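Local coordinates for protein metallo-beta-lactamase (PDB 3L6N) that hydrolyses the beta-lactam ring of penicillins, cephalosporins and carbapenems, using a zinc-dependent active site, and so confers resistance to these antibiotics, at residues H16-F21 with A31-L36; L36-G41 with Y123-E128. One frame throughout, in Å; residues are numbered along the deposited sequence. Where two conformers were deposited one is given.

Strand 27-38 runs through both contacts. In contact 1 it pairs with strand 15-24 inside the seven-stranded sheet, a buried pairing; the contact's centre lies about 8 Å from that of the chain. Contact 2 takes over at L36, where the same strand runs on to its end, and the turn that follows meets a turn of the five-stranded sheet. The centres of the two contacts are about 17 Å apart, and H16 CE1 packs on V37 CG2 at 3.9 Å where they join. Contact 1 reaches the active site at its other end: the side chain of A31 is about 6 Å from a bound zinc ion and close to the zinc ligands D80 and H200. Contact 2 lies away from that site.

Contact 1: H16-F21 with A31-L36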
ATOM      1  N   HIS A  16      -7.378   6.069  -6.776  1.00  3.49           N
ATOM      2  CA  HIS A  16      -6.614   7.222  -6.296  1.00  3.75           C
ATOM      3  C   HIS A  16      -5.311   6.830  -5.637  1.00  3.93           C
ATOM      4  O   HIS A  16      -5.264   5.878  -4.855  1.00  4.42           O
ATOM      5  CB  HIS A  16      -7.434   8.018  -5.273  1.00  3.02           C
ATOM      6  CG  HIS A  16      -8.653   8.692  -5.836  1.00  3.52           C
ATOM      7  ND1 HIS A  16      -9.767   7.990  -6.248  1.00  3.26           N
ATOM      8  CD2 HIS A  16      -8.946  10.002  -6.020  1.00  4.12           C
ATOM      9  CE1 HIS A  16     -10.691   8.842  -6.668  1.00  3.40           C
ATOM     10  NE2 HIS A  16     -10.219  10.070  -6.536  1.00  4.48           N
ATOM     11  N   ILE A  17      -4.257   7.585  -5.947  1.00  4.36           N
ATOM     12  CA  ILE A  17      -2.995   7.548  -5.211  1.00  4.52           C
ATOM     13  C   ILE A  17      -3.112   8.638  -4.171  1.00  4.32           C
ATOM     14  O   ILE A  17      -3.545   9.727  -4.499  1.00  4.63           O
ATOM     15  CB  ILE A  17      -1.805   7.898  -6.126  1.00  4.97           C
ATOM     16  CG1 ILE A  17      -1.701   6.879  -7.264  1.00  6.96           C
ATOM     17  CG2 ILE A  17      -0.498   7.984  -5.314  1.00  5.46           C
ATOM     18  CD1 ILE A  17      -1.212   7.501  -8.575  1.00 11.97           C
ATOM     19  N   TYR A  18      -2.778   8.342  -2.919  1.00  4.75           N
ATOM     20  CA  TYR A  18      -2.692   9.406  -1.916  1.00  4.72           C
ATOM     21  C   TYR A  18      -1.372   9.356  -1.160  1.00  5.24           C
ATOM     22  O   TYR A  18      -0.833   8.284  -0.886  1.00  6.44           O
ATOM     23  CB  TYR A  18      -3.922   9.458  -0.989  1.00  4.56           C
ATOM     24  CG  TYR A  18      -4.008   8.426   0.117  1.00  4.33           C
ATOM     25  CD1 TYR A  18      -3.599   8.739   1.419  1.00  6.37           C
ATOM     26  CD2 TYR A  18      -4.548   7.162  -0.113  1.00  4.28           C
ATOM     27  CE1 TYR A  18      -3.707   7.818   2.454  1.00  5.23           C
ATOM     28  CE2 TYR A  18      -4.668   6.225   0.923  1.00  4.61           C
ATOM     29  CZ  TYR A  18      -4.242   6.561   2.205  1.00  4.85           C
ATOM     30  OH  TYR A  18      -4.333   5.655   3.240  1.00  5.30           O
ATOM     31  N   LYS A  19      -0.837  10.531  -0.851  1.00  6.03           N
ATOM     32  CA  LYS A  19       0.482  10.607  -0.209  1.00  6.59           C
ATOM     33  C   LYS A  19       0.289  11.149   1.198  1.00  6.13           C
ATOM     34  O   LYS A  19      -0.456  12.106   1.384  1.00  6.73           O
ATOM     35  CB  LYS A  19       1.412  11.565  -0.966  1.00  6.79           C
ATOM     36  CG  LYS A  19       1.743  11.205  -2.400  1.00  8.98           C
ATOM     37  CD  LYS A  19       2.745  12.199  -2.997  1.00 12.29           C
ATOM     38  CE  LYS A  19       4.122  12.119  -2.334  1.00 13.96           C
ATOM     39  NZ  LYS A  19       4.984  10.960  -2.750  1.00 16.94           N
ATOM     40  N   THR A  20       0.920  10.511   2.178  1.00  5.70           N
ATOM     41  CA  THR A  20       0.947  11.041   3.553  1.00  5.83           C
ATOM     42  C   THR A  20       2.382  11.172   4.033  1.00  6.24           C
ATOM     43  O   THR A  20       3.299  10.575   3.466  1.00  6.48           O
ATOM     44  CB  THR A  20       0.115  10.198   4.551  1.00  5.55           C
ATOM     45  OG1 THR A  20       0.722   8.921   4.773  1.00  5.38           O
ATOM     46  CG2 THR A  20      -1.318  10.029   4.049  1.00  5.91           C
ATOM     47  N   PHE A  21       2.564  11.979   5.074  1.00  6.64           N
ATOM     48  CA  PHE A  21       3.894  12.391   5.502  1.00  7.13           C
ATOM     49  C   PHE A  21       4.104  12.074   6.965  1.00  6.59           C
ATOM     50  O   PHE A  21       3.158  12.102   7.759  1.00  7.52           O
ATOM     51  CB  PHE A  21       4.057  13.897   5.289  1.00  6.99           C
ATOM     52  CG  PHE A  21       3.948  14.310   3.855  1.00  8.01           C
ATOM     53  CD1 PHE A  21       2.719  14.692   3.315  1.00  9.10           C
ATOM     54  CD2 PHE A  21       5.071  14.300   3.034  1.00 10.19           C
ATOM     55  CE1 PHE A  21       2.619  15.055   1.968  1.00 11.14           C
ATOM     56  CE2 PHE A  21       4.980  14.670   1.698  1.00 10.95           C
ATOM     57  CZ  PHE A  21       3.757  15.047   1.166  1.00 11.56           C
ATOM     58  N   ALA A  31       4.939   8.621   2.134  1.00  7.48           N
ATOM     59  CA  ALA A  31       4.528   7.260   1.803  1.00  7.15           C
ATOM     60  C   ALA A  31       3.367   7.365   0.842  1.00  6.51           C
ATOM     61  O   ALA A  31       2.465   8.176   1.045  1.00  6.23           O
ATOM     62  CB  ALA A  31       4.094   6.498   3.057  1.00  7.77           C
ATOM     63  N   ASN A  32       3.391   6.536  -0.197  1.00  6.05           N
ATOM     64  CA  ASN A  32       2.295   6.481  -1.163  1.00  5.18           C
ATOM     65  C   ASN A  32       1.370   5.325  -0.860  1.00  4.81           C
ATOM     66  O   ASN A  32       1.808   4.185  -0.728  1.00  5.12           O
ATOM     67  CB  ASN A  32       2.860   6.322  -2.571  1.00  4.93           C
ATOM     68  CG  ASN A  32       3.868   7.377  -2.900  1.00  6.42           C
ATOM     69  OD1 ASN A  32       3.602   8.572  -2.754  1.00  6.65           O
ATOM     70  ND2 ASN A  32       5.057   6.950  -3.318  1.00  5.25           N
ATOM     71  N   SER A  33       0.093   5.646  -0.702  1.00  4.15           N
ATOM     72  CA  SER A  33      -0.948   4.644  -0.486  1.00  4.38           C
ATOM     73  C   SER A  33      -1.983   4.830  -1.585  1.00  4.22           C
ATOM     74  O   SER A  33      -1.822   5.685  -2.464  1.00  3.58           O
ATOM     75  CB  SER A  33      -1.556   4.808   0.914  1.00  4.86           C
ATOM     76  OG  SER A  33      -0.585   4.467   1.907  1.00  6.78           O
ATOM     77  N   MET A  34      -3.031   4.010  -1.572  1.00  3.74           N
ATOM     78  CA  MET A  34      -4.072   4.145  -2.590  1.00  3.45           C
ATOM     79  C   MET A  34      -5.442   4.022  -1.960  1.00  3.09           C
ATOM     80  O   MET A  34      -5.593   3.456  -0.879  1.00  2.64           O
ATOM     81  CB  MET A  34      -3.904   3.074  -3.682  1.00  3.92           C
ATOM     82  CG  MET A  34      -2.559   3.141  -4.355  1.00  4.79           C
ATOM     83  SD  MET A  34      -2.460   2.183  -5.875  1.00  7.09           S
ATOM     84  CE  MET A  34      -3.264   3.286  -7.050  1.00  5.68           C
ATOM     85  N   TYR A  35      -6.442   4.557  -2.644  1.00  3.33           N
ATOM     86  CA  TYR A  35      -7.810   4.170  -2.334  1.00  3.74           C
ATOM     87  C   TYR A  35      -8.656   3.995  -3.577  1.00  3.97           C
ATOM     88  O   TYR A  35      -8.380   4.581  -4.611  1.00  4.33           O
ATOM     89  CB  TYR A  35      -8.463   5.107  -1.305  1.00  4.08           C
ATOM     90  CG  TYR A  35      -8.874   6.506  -1.739  1.00  3.95           C
ATOM     91  CD1 TYR A  35     -10.009   6.722  -2.532  1.00  2.00           C
ATOM     92  CD2 TYR A  35      -8.169   7.630  -1.277  1.00  3.85           C
ATOM     93  CE1 TYR A  35     -10.425   8.035  -2.884  1.00  2.00           C
ATOM     94  CE2 TYR A  35      -8.559   8.915  -1.630  1.00  4.48           C
ATOM     95  CZ  TYR A  35      -9.679   9.120  -2.417  1.00  3.00           C
ATOM     96  OH  TYR A  35     -10.060  10.401  -2.734  1.00  4.40           O
ATOM     97  N   LEU A  36      -9.683   3.163  -3.470  1.00  3.83           N
ATOM     98  CA  LEU A  36     -10.516   2.837  -4.627  1.00  4.31           C
ATOM     99  C   LEU A  36     -11.970   3.124  -4.296  1.00  4.20           C
ATOM    100  O   LEU A  36     -12.510   2.578  -3.342  1.00  4.90           O
ATOM    101  CB  LEU A  36     -10.327   1.361  -5.001  1.00  4.30           C
ATOM    102  CG  LEU A  36     -11.119   0.796  -6.191  1.00  5.26           C
ATOM    103  CD1 LEU A  36     -10.782   1.490  -7.489  1.00  6.77           C
ATOM    104  CD2 LEU A  36     -10.843  -0.712  -6.284  1.00  8.58           C
TER
HETATM  105  O   HOH W   1       0.465   6.977   2.834  1.00  7.88           O
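This is the buried core of an antiparallel beta hairpin, strand 15-24 against strand 27-38, in the seven-stranded sheet of the metallo-beta-lactamase fold. H16, Y18 and T20 form hydrogen-bonded pairs with Y35, S33 and A31, each joined by two backbone bonds, while I17-M34 and K19-N32 are the non-hydrogen-bonded pairs between them. The short segments run at 143° to each other, so the pairing is clearly twisted.

Aromatic rings dominate the face that carries H16, Y18 and Y35. The imidazole of H16 lies over the Y35 ring in an offset stack, ring centroids 4.4 Å apart and planes only 13° from parallel. H16 CB shares the work: it sits over the middle of the phenol, 3.7 Å from the ring centroid. H65 sets its ring steeply against both and its NE2 bonds Y35 OH. Next along, Y18 has its CG between backbone N and carbonyl carbon (chi1 77°), which swings the ring across to S33. S33 CB rests on one ring face, 3.4 Å from Y18 CE2, and D46 O receives the Y18 hydroxyl. Farther on, one water links T20 OG1, A31 O and S33 OG; T20 OG1 also bonds W49 N.

The other face is sparser. I17 CG1 touches M34 CE at 3.9 Å, the two chains lying side by side. N32 is gripped at both ends of its amide, with ND2 bonded to P198 O and D201 O, which should fix its rotation. K19, bent at its last two torsions, runs alongside it and puts NZ 2.8 Å from N32 OD1, in the amide plane and on a lone pair.

Contact 2: L36-G41 with Y123-E128; sequences LVTKKG and YRIGGE
G126, E128 and T38 carry this meeting of two turns. G126 lies in the type I' turn I125-E128 and faces the type I turn T38-G41 that ends strand 27-38. Its positive phi of 50° favours glycine, and its CA faces T38 OG1 and the K39 and K40 nitrogens, coming within 3.5 Å of T38 OG1. From the same residue G126 O takes the one hydrogen bond between the segments, from K39 N at 2.9 Å; the donor lies in the carbonyl plane, on a lone pair, and the bond is fairly straight at 166°. K39 CB and CG lie alongside that oxygen before the chain leads away.

T38 serves its own turn as well as the interface. Its OG1 accepts from K40 N, an ST turn, and donates to G41 O at 2.8 Å, so the hydroxyl is tied into its own turn. That fixes the rotation of the side chain and turns CG2 to the partner, where it meets E128 CG at 3.7 Å; CB, placed by the backbone, lies 3.4 Å from I125 O.

E128 packs through its methylenes. With CG anti to the carbonyl carbon (chi1 -61°) and the chain bent at chi2, it crosses L36 and T38 obliquely; CB touches L36 CD2 at 3.7 Å and CG lies 3.5 Å from V37 O. The carboxylate is held by Y151 through OE1 and by N14 through OE2.

The arrangement joins the edge hairpin of the five-stranded sheet, 122-125 with 128-133, to the hairpin turn between strands 27-38 and 41-45 of the seven-stranded one, a bridge between the two beta sheets of the metallo-beta-lactamase alpha-beta/beta-alpha sandwich.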
ATOM      1  N   LEU A  36      -9.683   3.163  -3.470  1.00  3.83           N
ATOM      2  CA  LEU A  36     -10.516   2.837  -4.627  1.00  4.31           C
ATOM      3  C   LEU A  36     -11.970   3.124  -4.296  1.00  4.20           C
ATOM      4  O   LEU A  36     -12.510   2.578  -3.342  1.00  4.90           O
ATOM      5  CB  LEU A  36     -10.327   1.361  -5.001  1.00  4.30           C
ATOM      6  CG  LEU A  36     -11.119   0.796  -6.191  1.00  5.26           C
ATOM      7  CD1 LEU A  36     -10.782   1.490  -7.489  1.00  6.77           C
ATOM      8  CD2 LEU A  36     -10.843  -0.712  -6.284  1.00  8.58           C
ATOM      9  N   VAL A  37     -12.589   4.010  -5.080  1.00  4.41           N
ATOM     10  CA  VAL A  37     -14.005   4.343  -4.888  1.00  4.87           C
ATOM     11  C   VAL A  37     -14.821   3.230  -5.530  1.00  6.00           C
ATOM     12  O   VAL A  37     -14.525   2.835  -6.646  1.00  7.88           O
ATOM     13  CB  VAL A  37     -14.358   5.663  -5.560  1.00  5.04           C
ATOM     14  CG1 VAL A  37     -15.828   5.963  -5.377  1.00  5.35           C
ATOM     15  CG2 VAL A  37     -13.521   6.799  -4.949  1.00  4.93           C
ATOM     16  N   THR A  38     -15.803   2.715  -4.800  1.00  6.32           N
ATOM     17  CA  THR A  38     -16.702   1.683  -5.345  1.00  6.88           C
ATOM     18  C   THR A  38     -18.130   2.123  -5.090  1.00  7.77           C
ATOM     19  O   THR A  38     -18.368   3.048  -4.319  1.00  8.47           O
ATOM     20  CB  THR A  38     -16.474   0.269  -4.710  1.00  6.68           C
ATOM     21  OG1 THR A  38     -17.283   0.109  -3.536  1.00  6.63           O
ATOM     22  CG2 THR A  38     -14.989   0.024  -4.362  1.00  6.61           C
ATOM     23  N   LYS A  39     -19.088   1.449  -5.722  1.00  8.75           N
ATOM     24  CA  LYS A  39     -20.503   1.758  -5.495  1.00  9.89           C
ATOM     25  C   LYS A  39     -20.978   1.532  -4.054  1.00 10.54           C
ATOM     26  O   LYS A  39     -22.009   2.078  -3.645  1.00 11.16           O
ATOM     27  CB  LYS A  39     -21.371   0.945  -6.463  1.00 10.17           C
ATOM     28  CG  LYS A  39     -21.255   1.358  -7.905  1.00 12.81           C
ATOM     29  CD  LYS A  39     -22.114   0.436  -8.779  1.00 16.94           C
ATOM     30  CE  LYS A  39     -22.592   1.128 -10.034  1.00 21.34           C
ATOM     31  NZ  LYS A  39     -21.493   1.403 -10.995  1.00 24.45           N
ATOM     32  N   LYS A  40     -20.223   0.749  -3.283  1.00 10.14           N
ATOM     33  CA  LYS A  40     -20.583   0.429  -1.908  1.00 10.90           C
ATOM     34  C   LYS A  40     -19.654   1.070  -0.883  1.00 10.13           C
ATOM     35  O   LYS A  40     -19.683   0.719   0.305  1.00 11.45           O
ATOM     36  CB  LYS A  40     -20.643  -1.095  -1.699  1.00 11.57           C
ATOM     37  CG  LYS A  40     -21.765  -1.777  -2.464  1.00 14.66           C
ATOM     38  CD  LYS A  40     -23.123  -1.532  -1.813  1.00 19.26           C
ATOM     39  CE  LYS A  40     -24.275  -1.811  -2.780  1.00 22.20           C
ATOM     40  NZ  LYS A  40     -24.254  -3.204  -3.311  1.00 25.51           N
ATOM     41  N   GLY A  41     -18.854   2.039  -1.323  1.00  8.51           N
ATOM     42  CA  GLY A  41     -17.960   2.725  -0.402  1.00  7.42           C
ATOM     43  C   GLY A  41     -16.518   2.664  -0.854  1.00  6.02           C
ATOM     44  O   GLY A  41     -16.211   2.132  -1.913  1.00  6.89           O
ATOM     45  N   TYR A 123     -10.755  -9.973  -5.669  0.80  9.16           N
ATOM     46  CA  TYR A 123     -11.698  -9.371  -4.744  0.80  9.46           C
ATOM     47  C   TYR A 123     -12.587  -8.454  -5.550  0.80  8.97           C
ATOM     48  O   TYR A 123     -12.091  -7.692  -6.393  0.80  8.47           O
ATOM     49  CB  TYR A 123     -10.969  -8.542  -3.689  0.80  9.57           C
ATOM     50  CG  TYR A 123     -10.442  -9.374  -2.563  0.80 10.38           C
ATOM     51  CD1 TYR A 123     -11.247  -9.685  -1.470  0.80 11.71           C
ATOM     52  CD2 TYR A 123      -9.139  -9.874  -2.596  0.80 12.29           C
ATOM     53  CE1 TYR A 123     -10.769 -10.475  -0.432  0.80 13.76           C
ATOM     54  CE2 TYR A 123      -8.654 -10.655  -1.561  0.80 13.93           C
ATOM     55  CZ  TYR A 123      -9.475 -10.950  -0.486  0.80 14.62           C
ATOM     56  OH  TYR A 123      -9.005 -11.733   0.537  0.80 15.96           O
ATOM     57  N   ARG A 124     -13.890  -8.537  -5.297  1.00  9.02           N
ATOM     58  CA  ARG A 124     -14.865  -7.677  -5.982  1.00  9.25           C
ATOM     59  C   ARG A 124     -15.753  -7.005  -4.957  1.00  9.51           C
ATOM     60  O   ARG A 124     -16.375  -7.672  -4.119  1.00  9.67           O
ATOM     61  CB  ARG A 124     -15.726  -8.498  -6.964  1.00  8.90           C
ATOM     62  CG  ARG A 124     -14.949  -9.177  -8.071  1.00  9.29           C
ATOM     63  CD  ARG A 124     -15.870 -10.021  -8.964  1.00  9.27           C
ATOM     64  NE  ARG A 124     -15.081 -10.765  -9.943  1.00  9.95           N
ATOM     65  CZ  ARG A 124     -14.511 -11.947  -9.697  1.00  8.91           C
ATOM     66  NH1 ARG A 124     -14.625 -12.518  -8.506  1.00  8.71           N
ATOM     67  NH2 ARG A 124     -13.805 -12.551 -10.642  1.00  8.47           N
ATOM     68  N   ILE A 125     -15.804  -5.675  -5.008  1.00 10.20           N
ATOM     69  CA  ILE A 125     -16.647  -4.904  -4.107  1.00 10.46           C
ATOM     70  C   ILE A 125     -17.152  -3.681  -4.869  1.00  9.34           C
ATOM     71  O   ILE A 125     -16.384  -3.024  -5.578  1.00  8.72           O
ATOM     72  CB  ILE A 125     -15.879  -4.508  -2.815  1.00 11.50           C
ATOM     73  CG1 ILE A 125     -16.633  -3.443  -2.007  1.00 13.41           C
ATOM     74  CG2 ILE A 125     -14.494  -4.043  -3.150  1.00 12.85           C
ATOM     75  CD1 ILE A 125     -16.462  -3.589  -0.514  1.00 17.21           C
ATOM     76  N   GLY A 126     -18.453  -3.417  -4.748  1.00  9.20           N
ATOM     77  CA  GLY A 126     -19.069  -2.249  -5.378  1.00  9.53           C
ATOM     78  C   GLY A 126     -18.760  -2.049  -6.852  1.00  9.52           C
ATOM     79  O   GLY A 126     -18.614  -0.917  -7.310  1.00  9.30           O
ATOM     80  N   GLY A 127     -18.670  -3.144  -7.607  1.00  9.21           N
ATOM     81  CA  GLY A 127     -18.437  -3.090  -9.053  1.00  9.58           C
ATOM     82  C   GLY A 127     -16.988  -2.916  -9.466  1.00  9.60           C
ATOM     83  O   GLY A 127     -16.685  -2.735 -10.651  1.00 10.29           O
ATOM     84  N   GLU A 128     -16.092  -2.943  -8.479  1.00  9.20           N
ATOM     85  CA  GLU A 128     -14.657  -2.833  -8.713  1.00  8.31           C
ATOM     86  C   GLU A 128     -13.978  -4.165  -8.417  1.00  8.41           C
ATOM     87  O   GLU A 128     -14.527  -4.992  -7.689  1.00  8.54           O
ATOM     88  CB  GLU A 128     -14.052  -1.750  -7.803  1.00  8.19           C
ATOM     89  CG  GLU A 128     -14.625  -0.343  -8.034  1.00  8.88           C
ATOM     90  CD  GLU A 128     -14.311   0.243  -9.413  1.00  7.72           C
ATOM     91  OE1 GLU A 128     -13.255  -0.072 -10.015  1.00  8.87           O
ATOM     92  OE2 GLU A 128     -15.139   1.047  -9.898  1.00  9.42           O
TER